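Local coordinates for probable quinone reductase Qor (NADPH:quinone reductase) (Zeta-crystallin homolog protein) (Mycobacterium tuberculosis, PDB 4RVU), which binds NADPH and probably transfers electrons from it to quinones as a quinone reductase, at residues A[35-40]-A[70-75]; A[42-47]-A[64-69]; A[146-151]-A[172-177]. All blocks are in the same frame, centred on the assembly; numbering follows the deposited sequence.

The three contacts sample both halves of a medium-chain dehydrogenase/reductase-type subunit. Contacts 1 and 2 share strand 67-74 of the GroES-like domain and touch directly, Glu-39 and Ala-40 both pairing with Cys-68 through the backbone. The centre of contact 1 lies about 22 Å from the centre of the chain, and the contact is partly open, with Lys-37 and Glu-72 at the surface. Contact 2 is buried near the middle and relies on polar side chains and water instead of regular strand pairing. Contact 3, about 38 Å between centres from contact 1, is a buried parallel pair in the Rossmann-type sheet. Contacts 2 and 3 both reach the NADPH, one at its diphosphate, the other at its 2'-phosphate.

Contact 1. Residues A[35-40]-A[70-75]; sequences LIKAEA and TVEAVG
Strands 35-38 and 70-74 run antiparallel, their axes 4.4 Å apart at closest and their directions 141° apart. Lys-37 and Thr-70 form a hydrogen-bonded pair, Lys-37 N donating to Thr-70 O at 2.8 Å and Thr-70 N to Lys-37 O. At the other end the register slips by one: Glu-72 and Ala-73 both face Leu-35, a classic beta bulge. Leu-35 O takes a 2.8 Å bond from Glu-72 N and a weak one from Ala-73 N, while Leu-35 N donates almost straight to Ala-73 O at 2.7 Å. The pair belongs to the mixed sheet of the GroES-like domain, with strand 103-107 on the far side of 33-38. Leu-35 and Glu-72 extend side by side in the same direction, Leu-35 CD2 lying 3.9 Å from Glu-72 CG. The bend of Glu-72 at chi2 (91°) brings OE1 alongside Lys-37 CB, but Lys-37 NZ stays 5.7 Å from Glu-72 OE1, too far for a salt bridge. At the corner, Glu-39, a water bridges Glu-39 OE2 and Thr-70 OG1, 2.7 Å from each; Glu-39 OE1 bonds to Ser-120. On the opposite face Ile-36 and Val-71 both pack on Val-91.

Contact 2. Residues A[42-47]-A[64-69]; sequences GVNFID and GSEVCG. With NDP (NADPH dihydro-nicotinamide-adenine-dinucleotide phosphate), chain E.
Asn-44 and Glu-66 meet side chain to side chain: Asn-44 ND2 donates to Glu-66 OE1 at 2.9 Å with an N-H...O angle of 162°. The carboxylate oxygen lies near the amide plane, whereas the donor reaches the anti side of Glu-66 OE1 and stands 32° out of the carboxylate plane. An extended chain, with CG anti to the backbone N (chi1 -174°), carries the Glu-66 carboxylate past the CA of Gly-42. Lys-129 ties the pair together, bonding to Asn-44 OD1 and forming a salt bridge with Glu-66 OE1, while Glu-66 OE2 accepts from Leu-128 N.

Gly-42 N reaches Glu-66 O at 2.9 Å, the backbone bond across the contact. Within 42-47, Asn-44 N meets side-chain Asp-47 OD2 from above the carboxylate plane and Asp-47 N returns a backbone bond (2.8 Å) to Asn-44 O, near the start of helix 45-52. Asp-47 OD2 also bonds to Tyr-100.

Two waters lie between the segments. One accepts from Asn-44 ND2 and Ser-65 N, each at 3.0 Å; the second accepts from Glu-66 N and lies close to Gly-42 O.

Toward the cofactor, Phe-45 N donates to the NADPH diphosphate oxygen O2N at 3.2 Å. The Phe-45 side chain lies along the ligand, CB against the nicotinamide ribose and the ring obliquely beside C5B of the adenosine ribose.

Fixed at both ends of its amide, Asn-44 has little freedom to rotate, and the carboxylate of Glu-66 is probably stabilised as an anion by Lys-129. The network is therefore likely to hold Asn-44, and with it the N-H that Phe-45 offers the diphosphate, in place.

Contact 3. Residues A[146-151]-A[172-177]; sequences GDTVLV and RVITTV. With NDP (NADPH dihydro-nicotinamide-adenine-dinucleotide phosphate), chain E.
Arg-172 N and Asp-147 O open a ladder of backbone bonds between two parallel strands, the bond measuring 2.9 Å. It continues through Val-149 N to Arg-172 O and Ile-174 N to Val-149 O, and then Val-151 N to Ile-174 O at 2.8 Å; the last three donors lie nearly along the C=O axis. Only Thr-176 N to Val-151 O, at 3.3 Å, is weak.

Thr-148 and Arg-172 extend side by side, with Thr-148 OG1 3.6 Å from Arg-172 CB. A water joins Thr-148 OG1 to Arg-172 NH1, which also bonds to Leu-211 O, and a salt bridge from Arg-172 NE to Asp-192 fixes the guanidinium further.

On the same face, Thr-148 CG2, anti to the backbone N, is turned onto Ile-174 CD1 at 3.8 Å. Leu-150 follows, its CD1 resting against the carbonyl of Ile-174. On the other face Val-173 fits obliquely between two valines: its CG2 meets CG2 of Val-149 and its CG1 meets CG2 of Val-151, both at 4.0 Å.

Where segment 172-177 ends, Val-177 CA approaches O3X of the NADPH 2'-phosphate to 3.4 Å. The two strands and helix 157-168 form a beta-alpha-beta crossover of the Rossmann-type sheet: that helix covers Val-151, Val-173 and Thr-175, while strands 217-222 and 193-195 flank the pair as the next neighbours in the sheet.

Contact 1. Residues A[35-40]-A[70-75]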
# COMPACT_ATOMS: atom_id res chain seq x y z
N LEU A 35 28.45 5.45 -24.39
CA LEU A 35 28.42 4.31 -25.29
C LEU A 35 29.23 3.21 -24.62
O LEU A 35 30.39 3.42 -24.27
CB LEU A 35 29.06 4.68 -26.63
CG LEU A 35 29.26 3.53 -27.62
CD1 LEU A 35 27.91 3.05 -28.15
CD2 LEU A 35 30.17 3.95 -28.77
N ILE A 36 28.60 2.07 -24.38
CA ILE A 36 29.23 0.99 -23.63
C ILE A 36 29.55 -0.16 -24.56
O ILE A 36 28.68 -0.61 -25.32
CB ILE A 36 28.29 0.52 -22.49
CG1 ILE A 36 28.05 1.67 -21.50
CG2 ILE A 36 28.86 -0.71 -21.78
CD1 ILE A 36 27.02 1.38 -20.43
N LYS A 37 30.79 -0.64 -24.54
CA LYS A 37 31.10 -1.88 -25.22
C LYS A 37 30.85 -3.04 -24.25
O LYS A 37 31.55 -3.17 -23.24
CB LYS A 37 32.55 -1.91 -25.73
CG LYS A 37 32.87 -3.22 -26.47
CD LYS A 37 34.25 -3.27 -27.10
CE LYS A 37 34.41 -4.56 -27.90
NZ LYS A 37 35.81 -4.83 -28.32
N ALA A 38 29.85 -3.85 -24.56
CA ALA A 38 29.40 -4.92 -23.65
C ALA A 38 30.44 -5.99 -23.34
O ALA A 38 31.14 -6.48 -24.24
CB ALA A 38 28.13 -5.56 -24.18
N GLU A 39 30.54 -6.35 -22.06
CA GLU A 39 31.31 -7.51 -21.64
C GLU A 39 30.40 -8.61 -21.11
O GLU A 39 30.68 -9.80 -21.26
CB GLU A 39 32.36 -7.12 -20.59
CG GLU A 39 33.45 -6.24 -21.19
CD GLU A 39 34.50 -5.80 -20.19
OE1 GLU A 39 34.39 -6.13 -18.99
OE2 GLU A 39 35.44 -5.11 -20.62
N ALA A 40 29.30 -8.20 -20.48
CA ALA A 40 28.28 -9.14 -20.01
C ALA A 40 26.94 -8.43 -20.01
O ALA A 40 26.84 -7.26 -19.66
CB ALA A 40 28.63 -9.66 -18.62
N THR A 70 32.79 -1.62 -21.03
CA THR A 70 33.69 -0.48 -20.94
C THR A 70 33.14 0.72 -21.70
O THR A 70 32.49 0.56 -22.73
CB THR A 70 35.12 -0.83 -21.46
OG1 THR A 70 35.01 -1.47 -22.73
CG2 THR A 70 35.82 -1.75 -20.48
N VAL A 71 33.40 1.91 -21.17
CA VAL A 71 32.95 3.13 -21.83
C VAL A 71 33.79 3.36 -23.08
O VAL A 71 34.99 3.63 -22.98
CB VAL A 71 33.02 4.34 -20.90
CG1 VAL A 71 32.58 5.60 -21.65
CG2 VAL A 71 32.12 4.12 -19.68
N GLU A 72 33.16 3.21 -24.24
CA GLU A 72 33.83 3.36 -25.53
C GLU A 72 33.83 4.84 -25.94
O GLU A 72 34.75 5.32 -26.61
CB GLU A 72 33.09 2.52 -26.58
CG GLU A 72 33.71 2.55 -27.97
CD GLU A 72 34.72 1.44 -28.19
OE1 GLU A 72 35.03 0.72 -27.22
OE2 GLU A 72 35.21 1.29 -29.33
N ALA A 73 32.78 5.55 -25.55
CA ALA A 73 32.64 6.97 -25.87
C ALA A 73 31.63 7.63 -24.93
O ALA A 73 30.74 6.97 -24.39
CB ALA A 73 32.20 7.15 -27.32
N VAL A 74 31.78 8.94 -24.75
CA VAL A 74 30.85 9.73 -23.97
C VAL A 74 30.09 10.62 -24.95
O VAL A 74 30.67 11.11 -25.92
CB VAL A 74 31.62 10.59 -22.94
CG1 VAL A 74 30.68 11.51 -22.18
CG2 VAL A 74 32.39 9.70 -21.98
N GLY A 75 28.79 10.80 -24.72
CA GLY A 75 27.98 11.63 -25.60
C GLY A 75 28.56 13.03 -25.78
O GLY A 75 29.29 13.52 -24.92
O HOH W 1 35.35 -4.12 -23.16

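Contact 2. Residues A[42-47]-A[64-69]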
# COMPACT_ATOMS: atom_id res chain seq x y z
N GLY A 42 22.83 -8.47 -18.89
CA GLY A 42 21.90 -9.06 -17.96
C GLY A 42 20.62 -9.52 -18.64
O GLY A 42 20.12 -8.87 -19.55
N VAL A 43 20.10 -10.66 -18.20
CA VAL A 43 18.78 -11.11 -18.63
C VAL A 43 17.78 -10.84 -17.50
O VAL A 43 18.05 -11.15 -16.34
CB VAL A 43 18.79 -12.60 -19.02
CG1 VAL A 43 17.39 -13.09 -19.36
CG2 VAL A 43 19.71 -12.81 -20.22
N ASN A 44 16.65 -10.24 -17.84
CA ASN A 44 15.65 -9.92 -16.82
C ASN A 44 14.26 -10.33 -17.26
O ASN A 44 13.96 -10.28 -18.44
CB ASN A 44 15.69 -8.43 -16.50
CG ASN A 44 16.98 -8.05 -15.81
OD1 ASN A 44 17.14 -8.31 -14.61
ND2 ASN A 44 17.92 -7.48 -16.57
N PHE A 45 13.42 -10.74 -16.31
CA PHE A 45 12.10 -11.24 -16.69
C PHE A 45 11.30 -10.19 -17.46
O PHE A 45 10.51 -10.54 -18.34
CB PHE A 45 11.31 -11.74 -15.48
CG PHE A 45 10.50 -12.96 -15.78
CD1 PHE A 45 9.28 -12.86 -16.44
CD2 PHE A 45 10.97 -14.21 -15.43
CE1 PHE A 45 8.54 -14.00 -16.73
CE2 PHE A 45 10.24 -15.35 -15.71
CZ PHE A 45 9.02 -15.25 -16.37
N ILE A 46 11.54 -8.92 -17.17
CA ILE A 46 10.86 -7.85 -17.89
C ILE A 46 11.19 -7.85 -19.37
O ILE A 46 10.38 -7.39 -20.18
CB ILE A 46 11.11 -6.45 -17.27
CG1 ILE A 46 10.08 -5.43 -17.77
CG2 ILE A 46 12.51 -5.97 -17.56
CD1 ILE A 46 10.26 -4.05 -17.18
N ASP A 47 12.37 -8.36 -19.73
CA ASP A 47 12.74 -8.46 -21.14
C ASP A 47 11.69 -9.29 -21.90
O ASP A 47 11.40 -9.01 -23.07
CB ASP A 47 14.12 -9.13 -21.33
CG ASP A 47 15.26 -8.42 -20.59
OD1 ASP A 47 15.10 -7.23 -20.22
OD2 ASP A 47 16.33 -9.04 -20.42
N GLY A 64 16.45 -5.23 -24.13
CA GLY A 64 17.25 -5.36 -22.91
C GLY A 64 17.73 -4.05 -22.32
O GLY A 64 17.96 -3.08 -23.04
N SER A 65 17.91 -4.01 -21.00
CA SER A 65 18.34 -2.77 -20.36
C SER A 65 19.53 -2.90 -19.41
O SER A 65 20.01 -1.90 -18.88
CB SER A 65 17.17 -2.08 -19.64
OG SER A 65 16.83 -2.75 -18.44
N GLU A 66 20.01 -4.12 -19.19
CA GLU A 66 21.11 -4.31 -18.24
C GLU A 66 22.39 -4.72 -18.95
O GLU A 66 22.41 -5.69 -19.71
CB GLU A 66 20.72 -5.34 -17.17
CG GLU A 66 21.75 -5.51 -16.04
CD GLU A 66 21.29 -6.45 -14.92
OE1 GLU A 66 20.47 -7.36 -15.17
OE2 GLU A 66 21.76 -6.28 -13.77
N VAL A 67 23.47 -3.96 -18.73
CA VAL A 67 24.75 -4.25 -19.38
C VAL A 67 25.90 -3.84 -18.48
O VAL A 67 25.82 -2.86 -17.76
CB VAL A 67 24.89 -3.52 -20.74
CG1 VAL A 67 24.88 -2.01 -20.54
CG2 VAL A 67 26.18 -3.94 -21.48
N CYS A 68 26.97 -4.63 -18.51
CA CYS A 68 28.24 -4.20 -17.93
C CYS A 68 29.27 -4.24 -19.05
O CYS A 68 29.33 -5.20 -19.82
CB CYS A 68 28.67 -5.13 -16.80
SG CYS A 68 30.33 -4.76 -16.17
N GLY A 69 30.07 -3.18 -19.16
CA GLY A 69 31.16 -3.17 -20.13
C GLY A 69 32.01 -1.93 -20.00
O GLY A 69 31.95 -1.24 -18.98
PA NDP E . 13.69 -14.95 -11.79
O1A NDP E . 15.15 -15.27 -11.96
O2A NDP E . 13.10 -14.86 -10.42
O5B NDP E . 12.83 -16.01 -12.65
C5B NDP E . 11.43 -16.13 -12.45
C4B NDP E . 11.19 -17.22 -11.42
O4B NDP E . 9.84 -17.20 -10.95
C3B NDP E . 11.39 -18.60 -12.02
O3B NDP E . 12.75 -19.02 -11.92
C2B NDP E . 10.47 -19.48 -11.20
O2B NDP E . 11.17 -20.11 -10.15
C1B NDP E . 9.42 -18.53 -10.64
N9A NDP E . 8.13 -18.85 -11.29
C8A NDP E . 7.01 -19.27 -10.67
N7A NDP E . 6.02 -19.50 -11.56
C5A NDP E . 6.50 -19.24 -12.78
C6A NDP E . 5.98 -19.29 -14.17
N6A NDP E . 4.71 -19.67 -14.41
N1A NDP E . 6.82 -18.94 -15.17
C2A NDP E . 8.09 -18.57 -14.93
N3A NDP E . 8.63 -18.50 -13.70
C4A NDP E . 7.90 -18.82 -12.60
O3 NDP E . 13.39 -13.59 -12.59
PN NDP E . 14.06 -12.20 -12.16
O1N NDP E . 14.93 -12.43 -10.95
O2N NDP E . 14.62 -11.57 -13.41
O5D NDP E . 12.79 -11.33 -11.70
C5D NDP E . 11.96 -11.78 -10.63
C4D NDP E . 10.58 -11.13 -10.74
O4D NDP E . 10.66 -9.77 -10.33
C3D NDP E . 10.10 -11.12 -12.18
O3D NDP E . 8.69 -11.37 -12.17
C2D NDP E . 10.36 -9.72 -12.66
O2D NDP E . 9.37 -9.34 -13.63
C1D NDP E . 10.24 -8.90 -11.39
N1N NDP E . 11.07 -7.70 -11.36
C2N NDP E . 10.50 -6.54 -11.01
C3N NDP E . 11.21 -5.36 -10.94
C7N NDP E . 10.50 -4.10 -10.55
O7N NDP E . 11.14 -3.07 -10.42
N7N NDP E . 9.18 -4.14 -10.34
C4N NDP E . 12.69 -5.32 -11.24
C5N NDP E . 13.19 -6.64 -11.59
C6N NDP E . 12.38 -7.77 -11.63
P2B NDP E . 10.52 -21.34 -9.34
O1X NDP E . 9.09 -21.36 -9.80
O2X NDP E . 11.32 -22.54 -9.78
O3X NDP E . 10.71 -20.99 -7.90
O HOH W 2 17.60 -6.47 -19.35
O HOH W 3 19.99 -6.59 -20.84

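Contact 3. Residues A[146-151]-A[172-177]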
# COMPACT_ATOMS: atom_id res chain seq x y z
N GLY A 146 14.39 -8.90 13.34
CA GLY A 146 13.29 -9.53 14.04
C GLY A 146 12.06 -9.78 13.18
O GLY A 146 11.18 -10.56 13.56
N ASP A 147 12.00 -9.11 12.03
CA ASP A 147 10.89 -9.34 11.11
C ASP A 147 10.98 -10.73 10.49
O ASP A 147 12.04 -11.37 10.52
CB ASP A 147 10.90 -8.31 9.96
CG ASP A 147 10.45 -6.92 10.38
OD1 ASP A 147 9.93 -6.73 11.50
OD2 ASP A 147 10.63 -6.00 9.55
N THR A 148 9.87 -11.18 9.93
CA THR A 148 9.86 -12.36 9.08
C THR A 148 9.19 -11.95 7.78
O THR A 148 8.16 -11.28 7.80
CB THR A 148 9.06 -13.52 9.69
OG1 THR A 148 9.65 -13.91 10.93
CG2 THR A 148 9.05 -14.72 8.75
N VAL A 149 9.79 -12.30 6.64
CA VAL A 149 9.20 -11.96 5.35
C VAL A 149 9.06 -13.20 4.49
O VAL A 149 9.78 -14.17 4.67
CB VAL A 149 10.01 -10.87 4.59
CG1 VAL A 149 10.09 -9.59 5.41
CG2 VAL A 149 11.42 -11.38 4.26
N LEU A 150 8.12 -13.16 3.56
CA LEU A 150 7.97 -14.21 2.56
C LEU A 150 8.49 -13.72 1.21
O LEU A 150 8.13 -12.62 0.75
CB LEU A 150 6.49 -14.62 2.44
CG LEU A 150 6.06 -15.53 1.29
CD1 LEU A 150 6.76 -16.88 1.39
CD2 LEU A 150 4.56 -15.71 1.29
N VAL A 151 9.35 -14.52 0.59
CA VAL A 151 9.91 -14.19 -0.72
C VAL A 151 9.63 -15.34 -1.68
O VAL A 151 10.21 -16.42 -1.55
CB VAL A 151 11.44 -13.99 -0.63
CG1 VAL A 151 12.04 -13.75 -2.02
CG2 VAL A 151 11.77 -12.83 0.29
N ARG A 172 14.16 -12.98 9.27
CA ARG A 172 13.88 -14.38 8.96
C ARG A 172 13.16 -14.48 7.62
O ARG A 172 12.18 -13.78 7.40
CB ARG A 172 13.01 -14.99 10.06
CG ARG A 172 12.70 -16.44 9.87
CD ARG A 172 11.85 -16.94 11.04
NE ARG A 172 11.64 -18.38 11.02
CZ ARG A 172 10.46 -18.96 11.22
NH1 ARG A 172 9.39 -18.21 11.43
NH2 ARG A 172 10.35 -20.28 11.19
N VAL A 173 13.64 -15.33 6.73
CA VAL A 173 13.07 -15.39 5.39
C VAL A 173 12.46 -16.75 5.10
O VAL A 173 13.10 -17.78 5.28
CB VAL A 173 14.12 -15.07 4.30
CG1 VAL A 173 13.51 -15.26 2.91
CG2 VAL A 173 14.65 -13.66 4.47
N ILE A 174 11.21 -16.74 4.65
CA ILE A 174 10.56 -17.95 4.17
C ILE A 174 10.42 -17.80 2.66
O ILE A 174 10.00 -16.75 2.18
CB ILE A 174 9.16 -18.11 4.80
CG1 ILE A 174 9.26 -18.09 6.33
CG2 ILE A 174 8.48 -19.39 4.29
CD1 ILE A 174 7.89 -17.87 7.01
N THR A 175 10.78 -18.84 1.91
CA THR A 175 10.71 -18.78 0.45
C THR A 175 9.84 -19.86 -0.15
O THR A 175 9.46 -20.82 0.53
CB THR A 175 12.12 -18.90 -0.19
OG1 THR A 175 12.66 -20.19 0.12
CG2 THR A 175 13.04 -17.82 0.34
N THR A 176 9.50 -19.69 -1.43
CA THR A 176 8.92 -20.76 -2.23
C THR A 176 9.82 -21.05 -3.44
O THR A 176 10.38 -20.13 -4.05
CB THR A 176 7.51 -20.42 -2.74
OG1 THR A 176 7.55 -19.18 -3.47
CG2 THR A 176 6.52 -20.30 -1.57
N VAL A 177 9.96 -22.33 -3.79
CA VAL A 177 10.71 -22.72 -4.99
C VAL A 177 10.04 -23.93 -5.63
O VAL A 177 9.18 -24.55 -5.00
CB VAL A 177 12.17 -23.09 -4.68
CG1 VAL A 177 12.91 -21.92 -4.02
CG2 VAL A 177 12.22 -24.32 -3.79
PA NDP E . 13.69 -14.95 -11.79
O1A NDP E . 15.15 -15.27 -11.96
O2A NDP E . 13.10 -14.86 -10.42
O5B NDP E . 12.83 -16.01 -12.65
C5B NDP E . 11.43 -16.13 -12.45
C4B NDP E . 11.19 -17.22 -11.42
O4B NDP E . 9.84 -17.20 -10.95
C3B NDP E . 11.39 -18.60 -12.02
O3B NDP E . 12.75 -19.02 -11.92
C2B NDP E . 10.47 -19.48 -11.20
O2B NDP E . 11.17 -20.11 -10.15
C1B NDP E . 9.42 -18.53 -10.64
N9A NDP E . 8.13 -18.85 -11.29
C8A NDP E . 7.01 -19.27 -10.67
N7A NDP E . 6.02 -19.50 -11.56
C5A NDP E . 6.50 -19.24 -12.78
C6A NDP E . 5.98 -19.29 -14.17
N6A NDP E . 4.71 -19.67 -14.41
N1A NDP E . 6.82 -18.94 -15.17
C2A NDP E . 8.09 -18.57 -14.93
N3A NDP E . 8.63 -18.50 -13.70
C4A NDP E . 7.90 -18.82 -12.60
O3 NDP E . 13.39 -13.59 -12.59
PN NDP E . 14.06 -12.20 -12.16
O1N NDP E . 14.93 -12.43 -10.95
O2N NDP E . 14.62 -11.57 -13.41
O5D NDP E . 12.79 -11.33 -11.70
C5D NDP E . 11.96 -11.78 -10.63
C4D NDP E . 10.58 -11.13 -10.74
O4D NDP E . 10.66 -9.77 -10.33
C3D NDP E . 10.10 -11.12 -12.18
O3D NDP E . 8.69 -11.37 -12.17
C2D NDP E . 10.36 -9.72 -12.66
O2D NDP E . 9.37 -9.34 -13.63
C1D NDP E . 10.24 -8.90 -11.39
N1N NDP E . 11.07 -7.70 -11.36
C2N NDP E . 10.50 -6.54 -11.01
C3N NDP E . 11.21 -5.36 -10.94
C7N NDP E . 10.50 -4.10 -10.55
O7N NDP E . 11.14 -3.07 -10.42
N7N NDP E . 9.18 -4.14 -10.34
C4N NDP E . 12.69 -5.32 -11.24
C5N NDP E . 13.19 -6.64 -11.59
C6N NDP E . 12.38 -7.77 -11.63
P2B NDP E . 10.52 -21.34 -9.34
O1X NDP E . 9.09 -21.36 -9.80
O2X NDP E . 11.32 -22.54 -9.78
O3X NDP E . 10.71 -20.99 -7.90
O HOH W 4 9.34 -15.95 12.65